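Local coordinates for cystathionine beta-lyase family protein, YNBB B.subtilis ortholog (Clostridium acetobutylicum, PDB 3HVY) that is probably a pyridoxal-phosphate-dependent carbon-sulfur lyase of the methionine gamma-lyase family, with a putative role in aluminium resistance, at residues F87-F98 against T253-V264. Numbering follows the deposited sequence.
With NA (sodium ion), chain X; EDO (1,2-ethanediol), chain Z.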
# COMPACT_ATOMS: atom_id res chain seq x y z
N PHE D 87 -25.83 11.68 -3.21
CA PHE D 87 -27.01 11.23 -2.49
C PHE D 87 -27.99 12.36 -2.15
O PHE D 87 -29.05 12.12 -1.60
CB PHE D 87 -26.58 10.49 -1.21
CG PHE D 87 -26.09 9.09 -1.45
CD1 PHE D 87 -26.98 8.09 -1.77
CD2 PHE D 87 -24.75 8.78 -1.38
CE1 PHE D 87 -26.55 6.76 -1.98
CE2 PHE D 87 -24.30 7.50 -1.60
CZ PHE D 87 -25.21 6.47 -1.89
N ASN D 88 -27.59 13.58 -2.45
CA ASN D 88 -28.36 14.79 -2.13
C ASN D 88 -28.66 14.91 -0.64
O ASN D 88 -29.80 15.20 -0.24
CB ASN D 88 -29.62 14.86 -3.00
CG ASN D 88 -29.27 15.03 -4.46
OD1 ASN D 88 -28.52 15.93 -4.81
ND2 ASN D 88 -29.82 14.18 -5.32
N THR D 89 -27.61 14.70 0.17
CA THR D 89 -27.69 14.78 1.62
C THR D 89 -26.83 15.95 2.11
O THR D 89 -25.98 16.45 1.37
CB THR D 89 -27.17 13.50 2.28
OG1 THR D 89 -25.76 13.31 1.99
CG2 THR D 89 -27.98 12.32 1.87
N GLU D 90 -27.07 16.41 3.32
CA GLU D 90 -26.20 17.42 3.94
C GLU D 90 -24.79 16.88 4.14
O GLU D 90 -23.82 17.57 3.91
CB GLU D 90 -26.73 17.83 5.30
CG GLU D 90 -28.02 18.59 5.24
CD GLU D 90 -28.64 18.83 6.61
OE1 GLU D 90 -28.16 18.31 7.64
OE2 GLU D 90 -29.62 19.56 6.64
N SER D 91 -24.67 15.63 4.56
CA SER D 91 -23.38 15.05 4.89
C SER D 91 -23.24 13.61 4.49
O SER D 91 -24.22 12.91 4.18
CB SER D 91 -23.13 15.09 6.41
OG SER D 91 -23.48 16.32 6.92
N ALA D 92 -21.99 13.16 4.57
CA ALA D 92 -21.64 11.77 4.31
C ALA D 92 -20.34 11.52 5.02
O ALA D 92 -19.58 12.46 5.33
CB ALA D 92 -21.54 11.43 2.80
N PHE D 93 -20.10 10.24 5.25
CA PHE D 93 -18.99 9.72 6.05
C PHE D 93 -18.63 8.36 5.45
O PHE D 93 -19.35 7.36 5.64
CB PHE D 93 -19.43 9.60 7.50
CG PHE D 93 -18.39 9.02 8.43
CD1 PHE D 93 -17.28 9.75 8.85
CD2 PHE D 93 -18.54 7.74 8.90
CE1 PHE D 93 -16.38 9.24 9.72
CE2 PHE D 93 -17.59 7.21 9.76
CZ PHE D 93 -16.53 7.99 10.19
N VAL D 94 -17.55 8.37 4.68
CA VAL D 94 -17.06 7.25 3.94
C VAL D 94 -15.67 6.92 4.44
O VAL D 94 -14.77 7.80 4.49
CB VAL D 94 -16.97 7.60 2.43
CG1 VAL D 94 -16.63 6.33 1.61
CG2 VAL D 94 -18.23 8.32 1.94
N ARG D 95 -15.47 5.67 4.85
CA ARG D 95 -14.22 5.31 5.48
C ARG D 95 -13.89 3.88 5.19
O ARG D 95 -14.78 3.01 5.12
CB ARG D 95 -14.31 5.44 7.00
CG ARG D 95 -14.48 6.84 7.53
CD ARG D 95 -13.22 7.67 7.35
NE ARG D 95 -13.32 8.99 7.97
CZ ARG D 95 -13.94 10.03 7.43
NH1 ARG D 95 -14.55 9.92 6.27
NH2 ARG D 95 -13.96 11.19 8.08
N PRO D 96 -12.59 3.59 5.03
CA PRO D 96 -12.12 2.20 4.87
C PRO D 96 -12.16 1.46 6.23
O PRO D 96 -12.10 0.23 6.31
CB PRO D 96 -10.66 2.39 4.42
CG PRO D 96 -10.26 3.66 5.14
CD PRO D 96 -11.48 4.55 5.01
N HIS D 97 -12.30 2.23 7.30
CA HIS D 97 -12.31 1.67 8.64
C HIS D 97 -13.51 0.79 8.95
O HIS D 97 -13.48 0.03 9.94
CB HIS D 97 -12.21 2.77 9.69
CG HIS D 97 -11.08 3.73 9.45
ND1 HIS D 97 -9.99 3.84 10.30
CD2 HIS D 97 -10.86 4.62 8.44
CE1 HIS D 97 -9.15 4.74 9.81
NE2 HIS D 97 -9.65 5.24 8.69
N PHE D 98 -14.61 0.94 8.22
CA PHE D 98 -15.75 0.06 8.48
C PHE D 98 -15.35 -1.35 7.99
O PHE D 98 -14.85 -1.51 6.88
CB PHE D 98 -16.99 0.48 7.75
CG PHE D 98 -17.63 1.76 8.24
CD1 PHE D 98 -18.36 1.81 9.41
CD2 PHE D 98 -17.54 2.92 7.46
CE1 PHE D 98 -18.98 2.94 9.79
CE2 PHE D 98 -18.18 4.08 7.86
CZ PHE D 98 -18.87 4.09 8.99
N THR D 253 -12.33 -2.45 1.00
CA THR D 253 -13.03 -2.60 2.28
C THR D 253 -13.74 -1.30 2.59
O THR D 253 -13.61 -0.32 1.84
CB THR D 253 -12.09 -2.98 3.46
OG1 THR D 253 -12.88 -3.48 4.59
CG2 THR D 253 -11.27 -1.77 3.84
N GLY D 254 -14.53 -1.29 3.65
CA GLY D 254 -15.13 -0.02 4.09
C GLY D 254 -16.64 0.09 3.95
O GLY D 254 -17.33 -0.86 3.59
N GLY D 255 -17.14 1.28 4.28
CA GLY D 255 -18.58 1.52 4.34
C GLY D 255 -18.85 3.02 4.28
O GLY D 255 -17.92 3.83 4.33
N TYR D 256 -20.14 3.37 4.17
CA TYR D 256 -20.55 4.74 4.13
C TYR D 256 -21.81 4.94 4.97
O TYR D 256 -22.59 4.00 5.19
CB TYR D 256 -20.74 5.22 2.68
CG TYR D 256 -22.00 4.68 2.00
CD1 TYR D 256 -21.97 3.48 1.30
CD2 TYR D 256 -23.21 5.38 2.08
CE1 TYR D 256 -23.12 2.98 0.71
CE2 TYR D 256 -24.38 4.87 1.50
CZ TYR D 256 -24.32 3.68 0.80
OH TYR D 256 -25.43 3.13 0.19
N ILE D 257 -21.94 6.16 5.48
CA ILE D 257 -23.13 6.66 6.11
C ILE D 257 -23.41 8.02 5.49
O ILE D 257 -22.49 8.79 5.29
CB ILE D 257 -23.00 6.80 7.62
CG1 ILE D 257 -22.73 5.45 8.23
CG2 ILE D 257 -24.31 7.51 8.22
CD1 ILE D 257 -22.53 5.44 9.75
N ALA D 258 -24.66 8.29 5.13
CA ALA D 258 -25.04 9.53 4.47
C ALA D 258 -26.40 9.98 4.95
O ALA D 258 -27.30 9.18 5.23
CB ALA D 258 -25.06 9.38 2.96
N GLY D 259 -26.57 11.29 5.01
CA GLY D 259 -27.82 11.87 5.50
C GLY D 259 -27.68 13.27 6.08
O GLY D 259 -26.76 14.03 5.74
N LYS D 260 -28.60 13.61 6.96
CA LYS D 260 -28.57 14.86 7.66
C LYS D 260 -27.32 14.94 8.49
O LYS D 260 -26.95 13.98 9.11
CB LYS D 260 -29.85 15.02 8.53
CG LYS D 260 -31.08 15.04 7.62
CD LYS D 260 -32.18 15.93 8.00
CE LYS D 260 -33.28 15.94 6.91
NZ LYS D 260 -33.19 17.10 5.94
N GLU D 261 -26.71 16.12 8.54
CA GLU D 261 -25.50 16.32 9.30
C GLU D 261 -25.65 15.89 10.77
O GLU D 261 -24.78 15.27 11.31
CB GLU D 261 -25.04 17.76 9.21
CG GLU D 261 -23.69 18.08 9.88
CD GLU D 261 -23.80 18.34 11.39
OE1 GLU D 261 -24.81 18.96 11.82
OE2 GLU D 261 -22.87 17.94 12.14
N GLU D 262 -26.76 16.20 11.38
CA GLU D 262 -26.95 15.84 12.77
C GLU D 262 -26.81 14.34 12.95
O GLU D 262 -26.14 13.92 13.85
CB GLU D 262 -28.32 16.36 13.24
CG GLU D 262 -28.79 15.85 14.58
CD GLU D 262 -30.18 16.40 14.97
OE1 GLU D 262 -30.85 17.06 14.14
OE2 GLU D 262 -30.61 16.12 16.12
N TYR D 263 -27.44 13.53 12.09
CA TYR D 263 -27.46 12.09 12.28
C TYR D 263 -26.16 11.40 11.82
O TYR D 263 -25.70 10.44 12.46
CB TYR D 263 -28.68 11.49 11.58
CG TYR D 263 -29.97 12.21 11.95
CD1 TYR D 263 -30.23 12.58 13.27
CD2 TYR D 263 -30.93 12.51 10.99
CE1 TYR D 263 -31.41 13.23 13.62
CE2 TYR D 263 -32.14 13.14 11.33
CZ TYR D 263 -32.38 13.51 12.65
OH TYR D 263 -33.58 14.18 13.02
N VAL D 264 -25.52 11.96 10.80
CA VAL D 264 -24.24 11.41 10.34
C VAL D 264 -23.23 11.70 11.42
O VAL D 264 -22.47 10.81 11.82
CB VAL D 264 -23.80 12.02 8.99
CG1 VAL D 264 -22.40 11.52 8.60
CG2 VAL D 264 -24.84 11.65 7.91
NA NA X . -26.47 16.68 -5.46
C1 EDO Z . -30.65 12.56 -8.99
O1 EDO Z . -29.67 13.41 -8.31
C2 EDO Z . -31.80 12.08 -8.14
O2 EDO Z . -32.94 12.96 -8.29
O HOH W 1 -28.73 18.29 10.21
O HOH W 2 -27.20 18.46 -6.90
O HOH W 3 -26.35 18.09 -3.22
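T253 meets P96 first: its CG2 lies 3.3 Å from P96 O, while its hydroxyl is hydrogen-bonded to G68 of the second subunit. At G254 the two backbones draw nearest, CA to CA with P96 at 3.8 Å, and the CA of G254 makes a C-H...O contact with F98 O. From G255 onward two antiparallel strands, 255-259 and 91-95, pair through six backbone hydrogen bonds, with G255, I257 and G259 facing R95, F93 and S91 in the hydrogen-bonded pairs. F98, the last residue of the type I turn R95-F98, lays its ring beside G255, CD2 at 3.3 Å from G255 O.

Y256 has CG tucked between its backbone N and carbonyl carbon (chi1 74°), and its ring lies nearly parallel to that of F87, planes at 20°; the two are slid so far apart that they barely overlap, touching at F87 CZ and Y256 CE2, 3.8 Å apart. Its hydroxyl is hydrogen-bonded to E223 and N219. I257 CD1 is reached by CZ of the F98 ring. A258 continues the face of Y256, its CB opposite A92 CB. The amide of G259 and the hydroxyl of T89 reach S91 O from opposite faces of its carbonyl plane, a double grip on one oxygen.

K260 is the N-cap residue of helix 261-271. In that first turn E261 N donates to E90 OE1 (2.8 Å) on the anti side of the carboxylate, and a water links the same oxygen to E262 N, so E90 serves one amide of the helix start directly and a second through water, where the dipole would probably welcome its charge. One turn on, V264 CG1 packs against F93 CB at 3.7 Å. The strand following helix 74-87 forms one edge, within this chain, of the seven-stranded mixed sheet, beside the antiparallel strand 255-259, as in the large domain of fold-type I pyridoxal-phosphate enzymes.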